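Local coordinates for flagellar hook protein FlgE (Caulobacter crescentus CB15, PDB 5AY6) that builds, as the full-length protein, the flagellar hook, probably acting as the universal joint between motor and filament, this fragment holding its D2 and third domains, at residues E221-T224 with D225-K229. Sequence-based numbering, arbitrary orientation.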
loop_
_atom_site.group_PDB
_atom_site.type_symbol
_atom_site.label_atom_id
_atom_site.label_comp_id
_atom_site.label_asym_id
_atom_site.label_seq_id
_atom_site.Cartn_x
_atom_site.Cartn_y
_atom_site.Cartn_z
ATOM N N GLU A 221 -0.418 4.741 -10.188
ATOM C CA GLU A 221 0.786 5.396 -10.687
ATOM C C GLU A 221 0.442 6.638 -11.501
ATOM O O GLU A 221 -0.570 6.680 -12.205
ATOM C CB GLU A 221 1.613 4.432 -11.540
ATOM C CG GLU A 221 2.108 3.196 -10.802
ATOM C CD GLU A 221 3.424 3.421 -10.073
ATOM O OE1 GLU A 221 3.672 4.553 -9.608
ATOM O OE2 GLU A 221 4.211 2.457 -9.962
ATOM N N PHE A 222 1.290 7.653 -11.399
ATOM C CA PHE A 222 1.146 8.843 -12.228
ATOM C C PHE A 222 2.383 9.032 -13.094
ATOM O O PHE A 222 3.442 8.476 -12.808
ATOM C CB PHE A 222 0.908 10.083 -11.367
ATOM C CG PHE A 222 -0.391 10.058 -10.614
ATOM C CD1 PHE A 222 -0.462 9.508 -9.342
ATOM C CD2 PHE A 222 -1.540 10.589 -11.174
ATOM C CE1 PHE A 222 -1.654 9.488 -8.646
ATOM C CE2 PHE A 222 -2.736 10.570 -10.485
ATOM C CZ PHE A 222 -2.795 10.017 -9.217
ATOM N N THR A 223 2.246 9.806 -14.163
ATOM C CA THR A 223 3.402 10.158 -14.976
ATOM C C THR A 223 4.203 11.241 -14.264
ATOM O O THR A 223 3.735 11.830 -13.289
ATOM C CB THR A 223 2.993 10.654 -16.374
ATOM O OG1 THR A 223 2.308 11.908 -16.256
ATOM C CG2 THR A 223 2.088 9.641 -17.055
ATOM N N THR A 224 5.407 11.510 -14.759
ATOM C CA THR A 224 6.243 12.560 -14.190
ATOM C C THR A 224 5.594 13.936 -14.343
ATOM O O THR A 224 5.994 14.895 -13.687
ATOM C CB THR A 224 7.635 12.576 -14.840
ATOM O OG1 THR A 224 7.499 12.553 -16.266
ATOM C CG2 THR A 224 8.441 11.365 -14.400
ATOM N N ASP A 225 4.584 14.020 -15.204
ATOM C CA ASP A 225 3.866 15.266 -15.429
ATOM C C ASP A 225 2.579 15.333 -14.607
ATOM O O ASP A 225 1.812 16.291 -14.717
ATOM C CB ASP A 225 3.543 15.433 -16.916
ATOM C CG ASP A 225 4.785 15.412 -17.792
ATOM O OD1 ASP A 225 5.864 15.835 -17.320
ATOM O OD2 ASP A 225 4.681 14.974 -18.959
ATOM N N GLY A 226 2.340 14.310 -13.791
ATOM C CA GLY A 226 1.181 14.305 -12.915
ATOM C C GLY A 226 -0.097 13.776 -13.538
ATOM O O GLY A 226 -1.188 13.992 -13.012
ATOM N N LYS A 227 0.029 13.081 -14.663
ATOM C CA LYS A 227 -1.130 12.479 -15.310
ATOM C C LYS A 227 -1.277 11.027 -14.876
ATOM O O LYS A 227 -0.281 10.322 -14.707
ATOM C CB LYS A 227 -1.007 12.564 -16.834
ATOM C CG LYS A 227 -0.846 13.975 -17.368
ATOM C CD LYS A 227 -2.001 14.865 -16.940
ATOM C CE LYS A 227 -1.977 16.195 -17.679
ATOM N NZ LYS A 227 -0.742 16.979 -17.391
ATOM N N LEU A 228 -2.519 10.585 -14.705
ATOM C CA LEU A 228 -2.799 9.209 -14.299
ATOM C C LEU A 228 -2.238 8.214 -15.311
ATOM O O LEU A 228 -2.525 8.299 -16.502
ATOM C CB LEU A 228 -4.305 9.002 -14.127
ATOM C CG LEU A 228 -4.757 7.599 -13.721
ATOM C CD1 LEU A 228 -4.188 7.226 -12.368
ATOM C CD2 LEU A 228 -6.275 7.516 -13.710
ATOM N N LYS A 229 -1.427 7.280 -14.826
ATOM C CA LYS A 229 -0.740 6.324 -15.686
ATOM C C LYS A 229 -1.431 4.962 -15.642
ATOM O O LYS A 229 -1.764 4.391 -16.680
ATOM C CB LYS A 229 0.727 6.206 -15.261
ATOM C CG LYS A 229 1.598 5.357 -16.166
ATOM C CD LYS A 229 3.067 5.588 -15.850
ATOM C CE LYS A 229 3.954 4.529 -16.481
ATOM N NZ LYS A 229 5.382 4.714 -16.098
#
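The hydroxyl of T223 faces the backbone across the turn that joins strand 214-222 to strand 228-230, and it is gripped twice. T223 OG1 accepts the K227 N-H at 3.0 Å and, over a longer and more bent bond, the D225 N-H at 3.3 Å. A chi1 of 67° tucks this oxygen over the T223 backbone, turned to both amides. The backbone closes round it as a type I turn from T223 to G226 with a G1 beta bulge, a common hairpin closure, in which G226 N bonds to T223 O at 2.9 Å from well above the carbonyl plane. At the positive phi of G226, 86°, a CB would collide with the carbonyl oxygen of D225. The pairing is tightest beside the turn, where T223 N reaches K227 O at 2.6 Å in the carbonyl plane; K229 N to E221 O continues the ladder. A valine in place of T223 would probably leave the D225 and K227 amides without this shared acceptor and make the turn less rigid. On the face that carries F222 and L228, the ring brings F222 CD2 to 3.6 Å from L228 CA, while the K227 carbonyl carbon lies at the ring edge. L228 CD1 meets F222 CE2 at 4.1 Å, so the diverging side chains of this non-hydrogen-bonded pair still touch. The tip of the turn, T224 and D225, and the ends of K227 and K229 make the loose, exposed part; the K229 chain runs out extended, its amine not in contact with the E221 carboxylate. The hairpin ends a five-stranded antiparallel sheet in the FlaE D2 region, with 228-230 as edge strand; F222 packs on W196, their rings steeply inclined, and on L290, while L228 rests on L283 of strand 277-291.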